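Local coordinates for ornithine carbamoyltransferase (Gloeobacter violaceus, PDB 3GD5), which probably catalyses the reversible transfer of the carbamoyl group of carbamoyl phosphate to ornithine, giving citrulline and phosphate in arginine biosynthesis, at residues G157-V169 and E221-T235. Numbering follows the deposited sequence.
Sequences GLKLAYVGDGNNV and EAARGAHILYTDVWT
Lys-159 NZ meets the carbonyls of Ala-222, in helix 219-223, and Arg-224, in the type II turn after it. Its CG lies anti to the backbone N (chi1 -176°) and the chain runs extended, which carries NZ to Ala-222 O and Arg-224 O, 2.8 Å from each. The bond to Ala-222 O comes from above the carbonyl plane. With an alanine here, both carbonyls would probably lose their shared donor, weakening the tie between strand and turn. Strands 159-163 and 228-231 pair in parallel; Ala-161 N to Ile-228 O (2.9 Å) is nearly straight. Leu-158 CD1 sits over one face of the His-227 ring. On the same sheet face as Leu-160, Tyr-162 and Tyr-230 meet obliquely, CD1 to CD1 at 3.5 Å. Thr-231 OG1 donates to Val-163 O (2.7 Å). Beyond the strands, Asn-167 ND2 makes a weak bond to Asp-232 OD2 (3.1 Å), while its OD1 caps helix 168-180, accepting from Ala-170 N. Asp-232 and Asn-168 probably bind ornithine, so the strands' C-terminal ends probably border the active site, as in Rossmann-like folds. In the five-stranded parallel sheet, 159-163 is the middle strand, flanked by 183-187; 228-231 lies between it and 268-271. Helices 138-152 and 168-180 pack on the Leu-160 and Tyr-230 face, helix 219-223 on the Ala-161 face.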
ATOM      1  N   GLY A 157      46.165  18.542  16.759  1.00 53.09           N
ATOM      2  CA  GLY A 157      46.843  19.503  15.904  1.00 52.40           C
ATOM      3  C   GLY A 157      46.200  19.600  14.535  1.00 52.25           C
ATOM      4  O   GLY A 157      46.178  20.664  13.922  1.00 51.66           O
ATOM      5  N   LEU A 158      45.672  18.478  14.059  1.00 52.42           N
ATOM      6  CA  LEU A 158      45.010  18.421  12.762  1.00 51.89           C
ATOM      7  C   LEU A 158      43.760  19.299  12.729  1.00 50.96           C
ATOM      8  O   LEU A 158      43.230  19.685  13.773  1.00 49.90           O
ATOM      9  CB  LEU A 158      44.616  16.976  12.451  1.00 52.49           C
ATOM     10  CG  LEU A 158      45.465  16.167  11.469  1.00 54.46           C
ATOM     11  CD1 LEU A 158      46.945  16.447  11.671  1.00 54.20           C
ATOM     12  CD2 LEU A 158      45.152  14.685  11.659  1.00 53.31           C
ATOM     13  N   LYS A 159      43.307  19.627  11.524  1.00 49.18           N
ATOM     14  CA  LYS A 159      42.105  20.425  11.365  1.00 48.23           C
ATOM     15  C   LYS A 159      41.122  19.718  10.418  1.00 47.71           C
ATOM     16  O   LYS A 159      41.486  19.299   9.312  1.00 47.18           O
ATOM     17  CB  LYS A 159      42.431  21.817  10.820  1.00 47.26           C
ATOM     18  CG  LYS A 159      41.200  22.719  10.731  1.00 47.56           C
ATOM     19  CD  LYS A 159      41.409  23.903   9.798  1.00 47.99           C
ATOM     20  CE  LYS A 159      40.184  24.807   9.778  1.00 48.67           C
ATOM     21  NZ  LYS A 159      40.312  25.960   8.836  1.00 50.07           N
ATOM     22  N   LEU A 160      39.877  19.595  10.876  1.00 46.89           N
ATOM     23  CA  LEU A 160      38.791  18.957  10.121  1.00 44.25           C
ATOM     24  C   LEU A 160      37.771  20.036   9.734  1.00 42.52           C
ATOM     25  O   LEU A 160      37.329  20.827  10.571  1.00 42.12           O
ATOM     26  CB  LEU A 160      38.124  17.882  11.003  1.00 44.71           C
ATOM     27  CG  LEU A 160      36.910  16.999  10.643  1.00 44.78           C
ATOM     28  CD1 LEU A 160      35.803  17.844  10.051  1.00 41.61           C
ATOM     29  CD2 LEU A 160      37.310  15.892   9.689  1.00 41.99           C
ATOM     30  N   ALA A 161      37.416  20.084   8.457  1.00 42.65           N
ATOM     31  CA  ALA A 161      36.429  21.045   7.984  1.00 41.71           C
ATOM     32  C   ALA A 161      35.222  20.279   7.451  1.00 41.63           C
ATOM     33  O   ALA A 161      35.355  19.424   6.575  1.00 41.07           O
ATOM     34  CB  ALA A 161      37.014  21.914   6.892  1.00 41.43           C
ATOM     35  N   TYR A 162      34.050  20.577   7.998  1.00 42.93           N
ATOM     36  CA  TYR A 162      32.813  19.928   7.575  1.00 42.88           C
ATOM     37  C   TYR A 162      31.960  20.942   6.832  1.00 42.75           C
ATOM     38  O   TYR A 162      31.780  22.068   7.292  1.00 42.89           O
ATOM     39  CB  TYR A 162      32.038  19.404   8.785  1.00 43.60           C
ATOM     40  CG  TYR A 162      30.682  18.832   8.433  1.00 42.58           C
ATOM     41  CD1 TYR A 162      30.507  17.465   8.239  1.00 43.41           C
ATOM     42  CD2 TYR A 162      29.577  19.666   8.277  1.00 43.40           C
ATOM     43  CE1 TYR A 162      29.261  16.936   7.899  1.00 43.71           C
ATOM     44  CE2 TYR A 162      28.326  19.152   7.936  1.00 44.72           C
ATOM     45  CZ  TYR A 162      28.174  17.788   7.753  1.00 43.53           C
ATOM     46  OH  TYR A 162      26.931  17.280   7.457  1.00 44.11           O
ATOM     47  N   VAL A 163      31.436  20.546   5.677  1.00 43.98           N
ATOM     48  CA  VAL A 163      30.599  21.442   4.888  1.00 44.16           C
ATOM     49  C   VAL A 163      29.315  20.731   4.505  1.00 43.90           C
ATOM     50  O   VAL A 163      29.339  19.587   4.050  1.00 43.19           O
ATOM     51  CB  VAL A 163      31.326  21.926   3.599  1.00 45.46           C
ATOM     52  CG1 VAL A 163      32.659  22.568   3.968  1.00 44.30           C
ATOM     53  CG2 VAL A 163      31.541  20.761   2.633  1.00 44.12           C
ATOM     54  N   GLY A 164      28.196  21.419   4.701  1.00 44.36           N
ATOM     55  CA  GLY A 164      26.903  20.852   4.384  1.00 43.73           C
ATOM     56  C   GLY A 164      25.883  21.188   5.453  1.00 45.19           C
ATOM     57  O   GLY A 164      25.822  22.321   5.940  1.00 45.83           O
ATOM     58  N   ASP A 165      25.082  20.197   5.828  1.00 45.70           N
ATOM     59  CA  ASP A 165      24.041  20.377   6.836  1.00 45.07           C
ATOM     60  C   ASP A 165      24.515  19.979   8.228  1.00 43.31           C
ATOM     61  O   ASP A 165      25.090  18.908   8.414  1.00 43.31           O
ATOM     62  CB  ASP A 165      22.809  19.560   6.431  1.00 46.38           C
ATOM     63  CG  ASP A 165      21.767  19.476   7.526  1.00 49.31           C
ATOM     64  OD1 ASP A 165      21.605  20.443   8.297  1.00 48.91           O
ATOM     65  OD2 ASP A 165      21.090  18.432   7.601  1.00 52.24           O
ATOM     66  N   GLY A 166      24.293  20.858   9.202  1.00 41.29           N
ATOM     67  CA  GLY A 166      24.692  20.568  10.571  1.00 40.79           C
ATOM     68  C   GLY A 166      23.756  19.515  11.127  1.00 41.56           C
ATOM     69  O   GLY A 166      22.760  19.831  11.787  1.00 41.35           O
ATOM     70  N   ASN A 167      24.087  18.255  10.863  1.00 41.04           N
ATOM     71  CA  ASN A 167      23.264  17.125  11.272  1.00 39.79           C
ATOM     72  C   ASN A 167      23.871  16.258  12.361  1.00 39.08           C
ATOM     73  O   ASN A 167      24.792  16.665  13.064  1.00 39.63           O
ATOM     74  CB  ASN A 167      22.995  16.251  10.053  1.00 39.49           C
ATOM     75  CG  ASN A 167      24.278  15.840   9.348  1.00 39.97           C
ATOM     76  OD1 ASN A 167      25.373  15.941   9.914  1.00 39.36           O
ATOM     77  ND2 ASN A 167      24.151  15.367   8.112  1.00 39.07           N
ATOM     78  N   ASN A 168      23.352  15.038  12.470  1.00 38.53           N
ATOM     79  CA  ASN A 168      23.827  14.093  13.463  1.00 37.02           C
ATOM     80  C   ASN A 168      25.326  13.816  13.400  1.00 35.33           C
ATOM     81  O   ASN A 168      25.973  13.763  14.441  1.00 36.62           O
ATOM     82  CB  ASN A 168      23.046  12.765  13.389  1.00 35.68           C
ATOM     83  CG  ASN A 168      22.757  12.311  11.958  1.00 37.84           C
ATOM     84  OD1 ASN A 168      23.492  12.632  11.015  1.00 34.91           O
ATOM     85  ND2 ASN A 168      21.684  11.536  11.797  1.00 33.92           N
ATOM     86  N   VAL A 169      25.892  13.655  12.206  1.00 34.69           N
ATOM     87  CA  VAL A 169      27.326  13.368  12.117  1.00 34.94           C
ATOM     88  C   VAL A 169      28.162  14.609  12.437  1.00 33.54           C
ATOM     89  O   VAL A 169      29.228  14.506  13.036  1.00 30.91           O
ATOM     90  CB  VAL A 169      27.731  12.800  10.725  1.00 34.49           C
ATOM     91  CG1 VAL A 169      26.726  11.753  10.285  1.00 37.82           C
ATOM     92  CG2 VAL A 169      27.840  13.901   9.702  1.00 40.00           C
ATOM     93  N   GLU A 221      36.200  29.227   3.776  1.00 56.98           N
ATOM     94  CA  GLU A 221      36.881  29.745   4.950  1.00 57.94           C
ATOM     95  C   GLU A 221      37.266  28.556   5.822  1.00 57.61           C
ATOM     96  O   GLU A 221      38.421  28.402   6.222  1.00 57.95           O
ATOM     97  CB  GLU A 221      35.944  30.668   5.731  1.00 60.15           C
ATOM     98  CG  GLU A 221      36.613  31.419   6.865  1.00 64.45           C
ATOM     99  CD  GLU A 221      37.666  32.398   6.363  1.00 67.93           C
ATOM    100  OE1 GLU A 221      37.305  33.340   5.613  1.00 67.81           O
ATOM    101  OE2 GLU A 221      38.854  32.219   6.717  1.00 68.28           O
ATOM    102  N   ALA A 222      36.278  27.708   6.092  1.00 56.40           N
ATOM    103  CA  ALA A 222      36.469  26.524   6.918  1.00 55.23           C
ATOM    104  C   ALA A 222      37.515  25.566   6.352  1.00 54.65           C
ATOM    105  O   ALA A 222      38.310  24.985   7.098  1.00 54.00           O
ATOM    106  CB  ALA A 222      35.134  25.798   7.085  1.00 55.00           C
ATOM    107  N   ALA A 223      37.513  25.413   5.031  1.00 53.55           N
ATOM    108  CA  ALA A 223      38.431  24.507   4.354  1.00 53.37           C
ATOM    109  C   ALA A 223      39.886  24.965   4.323  1.00 54.64           C
ATOM    110  O   ALA A 223      40.796  24.140   4.190  1.00 53.10           O
ATOM    111  CB  ALA A 223      37.941  24.249   2.927  1.00 53.20           C
ATOM    112  N   ARG A 224      40.121  26.267   4.443  1.00 56.05           N
ATOM    113  CA  ARG A 224      41.491  26.756   4.396  1.00 57.16           C
ATOM    114  C   ARG A 224      42.349  26.109   5.481  1.00 56.39           C
ATOM    115  O   ARG A 224      42.040  26.198   6.674  1.00 55.42           O
ATOM    116  CB  ARG A 224      41.531  28.283   4.524  1.00 61.55           C
ATOM    117  CG  ARG A 224      42.890  28.877   4.142  1.00 66.55           C
ATOM    118  CD  ARG A 224      42.835  30.371   3.796  1.00 70.85           C
ATOM    119  NE  ARG A 224      42.655  31.236   4.962  1.00 74.57           N
ATOM    120  CZ  ARG A 224      41.485  31.492   5.543  1.00 76.61           C
ATOM    121  NH1 ARG A 224      40.368  30.948   5.072  1.00 76.75           N
ATOM    122  NH2 ARG A 224      41.433  32.302   6.596  1.00 77.28           N
ATOM    123  N   GLY A 225      43.413  25.434   5.052  1.00 54.32           N
ATOM    124  CA  GLY A 225      44.312  24.782   5.988  1.00 53.72           C
ATOM    125  C   GLY A 225      43.822  23.481   6.606  1.00 53.28           C
ATOM    126  O   GLY A 225      44.451  22.956   7.528  1.00 54.69           O
ATOM    127  N   ALA A 226      42.709  22.948   6.115  1.00 50.74           N
ATOM    128  CA  ALA A 226      42.180  21.704   6.664  1.00 47.44           C
ATOM    129  C   ALA A 226      42.912  20.503   6.086  1.00 45.68           C
ATOM    130  O   ALA A 226      43.314  20.516   4.925  1.00 45.18           O
ATOM    131  CB  ALA A 226      40.686  21.597   6.370  1.00 47.06           C
ATOM    132  N   HIS A 227      43.092  19.469   6.902  1.00 44.51           N
ATOM    133  CA  HIS A 227      43.763  18.244   6.461  1.00 43.34           C
ATOM    134  C   HIS A 227      42.687  17.251   6.040  1.00 41.92           C
ATOM    135  O   HIS A 227      42.973  16.225   5.425  1.00 40.13           O
ATOM    136  CB  HIS A 227      44.562  17.637   7.610  1.00 45.91           C
ATOM    137  CG  HIS A 227      45.498  18.599   8.264  1.00 48.51           C
ATOM    138  ND1 HIS A 227      46.771  18.839   7.795  1.00 50.74           N
ATOM    139  CD2 HIS A 227      45.333  19.406   9.339  1.00 48.97           C
ATOM    140  CE1 HIS A 227      47.351  19.752   8.552  1.00 51.77           C
ATOM    141  NE2 HIS A 227      46.500  20.113   9.495  1.00 51.98           N
ATOM    142  N   ILE A 228      41.444  17.575   6.382  1.00 41.43           N
ATOM    143  CA  ILE A 228      40.317  16.710   6.086  1.00 40.57           C
ATOM    144  C   ILE A 228      39.070  17.512   5.740  1.00 40.34           C
ATOM    145  O   ILE A 228      38.630  18.353   6.518  1.00 40.23           O
ATOM    146  CB  ILE A 228      39.975  15.815   7.316  1.00 40.96           C
ATOM    147  CG1 ILE A 228      41.216  15.058   7.780  1.00 38.17           C
ATOM    148  CG2 ILE A 228      38.861  14.825   6.974  1.00 40.94           C
ATOM    149  CD1 ILE A 228      41.513  15.258   9.265  1.00 39.88           C
ATOM    150  N   LEU A 229      38.517  17.268   4.558  1.00 40.23           N
ATOM    151  CA  LEU A 229      37.270  17.917   4.161  1.00 40.66           C
ATOM    152  C   LEU A 229      36.196  16.828   4.313  1.00 38.34           C
ATOM    153  O   LEU A 229      36.318  15.738   3.758  1.00 36.00           O
ATOM    154  CB  LEU A 229      37.345  18.417   2.719  1.00 42.56           C
ATOM    155  CG  LEU A 229      38.331  19.567   2.491  1.00 44.20           C
ATOM    156  CD1 LEU A 229      38.259  20.007   1.041  1.00 44.23           C
ATOM    157  CD2 LEU A 229      37.998  20.737   3.418  1.00 44.79           C
ATOM    158  N   TYR A 230      35.156  17.134   5.075  1.00 38.48           N
ATOM    159  CA  TYR A 230      34.099  16.176   5.362  1.00 38.35           C
ATOM    160  C   TYR A 230      32.734  16.698   4.956  1.00 40.02           C
ATOM    161  O   TYR A 230      32.415  17.870   5.162  1.00 39.85           O
ATOM    162  CB  TYR A 230      34.093  15.883   6.864  1.00 37.31           C
ATOM    163  CG  TYR A 230      33.392  14.610   7.288  1.00 37.01           C
ATOM    164  CD1 TYR A 230      32.014  14.449   7.130  1.00 37.65           C
ATOM    165  CD2 TYR A 230      34.110  13.577   7.887  1.00 36.51           C
ATOM    166  CE1 TYR A 230      31.370  13.287   7.565  1.00 35.02           C
ATOM    167  CE2 TYR A 230      33.483  12.419   8.321  1.00 37.03           C
ATOM    168  CZ  TYR A 230      32.114  12.275   8.157  1.00 37.31           C
ATOM    169  OH  TYR A 230      31.512  11.097   8.561  1.00 38.99           O
ATOM    170  N   THR A 231      31.925  15.827   4.372  1.00 40.30           N
ATOM    171  CA  THR A 231      30.585  16.221   3.986  1.00 39.42           C
ATOM    172  C   THR A 231      29.643  15.031   4.057  1.00 39.79           C
ATOM    173  O   THR A 231      30.071  13.890   4.226  1.00 37.72           O
ATOM    174  CB  THR A 231      30.545  16.833   2.577  1.00 38.45           C
ATOM    175  OG1 THR A 231      29.279  17.475   2.387  1.00 37.32           O
ATOM    176  CG2 THR A 231      30.743  15.765   1.518  1.00 36.39           C
ATOM    177  N   ASP A 232      28.354  15.318   3.919  1.00 41.41           N
ATOM    178  CA  ASP A 232      27.317  14.307   4.009  1.00 41.29           C
ATOM    179  C   ASP A 232      26.183  14.799   3.129  1.00 42.11           C
ATOM    180  O   ASP A 232      26.236  15.921   2.626  1.00 40.93           O
ATOM    181  CB  ASP A 232      26.866  14.206   5.468  1.00 43.01           C
ATOM    182  CG  ASP A 232      25.913  13.049   5.723  1.00 44.88           C
ATOM    183  OD1 ASP A 232      25.591  12.297   4.778  1.00 46.23           O
ATOM    184  OD2 ASP A 232      25.492  12.899   6.891  1.00 45.54           O
ATOM    185  N   VAL A 233      25.161  13.970   2.937  1.00 41.57           N
ATOM    186  CA  VAL A 233      24.032  14.364   2.106  1.00 43.03           C
ATOM    187  C   VAL A 233      23.317  15.597   2.668  1.00 42.98           C
ATOM    188  O   VAL A 233      23.244  15.779   3.882  1.00 42.77           O
ATOM    189  CB  VAL A 233      23.021  13.209   1.972  1.00 43.89           C
ATOM    190  CG1 VAL A 233      21.704  13.740   1.419  1.00 48.59           C
ATOM    191  CG2 VAL A 233      23.586  12.131   1.040  1.00 43.13           C
ATOM    192  N   TRP A 234      22.799  16.442   1.781  1.00 43.43           N
ATOM    193  CA  TRP A 234      22.087  17.643   2.206  1.00 45.08           C
ATOM    194  C   TRP A 234      20.812  17.275   2.969  1.00 46.53           C
ATOM    195  O   TRP A 234      20.293  16.166   2.845  1.00 46.79           O
ATOM    196  CB  TRP A 234      21.728  18.524   0.999  1.00 44.59           C
ATOM    197  CG  TRP A 234      22.920  19.074   0.247  1.00 44.11           C
ATOM    198  CD1 TRP A 234      24.175  19.292   0.744  1.00 44.11           C
ATOM    199  CD2 TRP A 234      22.949  19.517  -1.121  1.00 44.45           C
ATOM    200  NE1 TRP A 234      24.983  19.841  -0.228  1.00 44.62           N
ATOM    201  CE2 TRP A 234      24.257  19.990  -1.381  1.00 44.30           C
ATOM    202  CE3 TRP A 234      21.996  19.560  -2.153  1.00 43.95           C
ATOM    203  CZ2 TRP A 234      24.639  20.500  -2.630  1.00 44.10           C
ATOM    204  CZ3 TRP A 234      22.377  20.069  -3.397  1.00 44.01           C
ATOM    205  CH2 TRP A 234      23.689  20.533  -3.622  1.00 44.47           C
ATOM    206  N   THR A 235      20.314  18.226   3.749  1.00 47.73           N
ATOM    207  CA  THR A 235      19.112  18.033   4.547  1.00 49.40           C
ATOM    208  C   THR A 235      17.984  17.325   3.790  1.00 48.83           C
ATOM    209  O   THR A 235      17.730  17.606   2.619  1.00 48.22           O
ATOM    210  CB  THR A 235      18.591  19.386   5.064  1.00 49.81           C
ATOM    211  OG1 THR A 235      17.589  19.161   6.059  1.00 50.91           O
ATOM    212  CG2 THR A 235      17.984  20.200   3.920  1.00 50.64           C
TER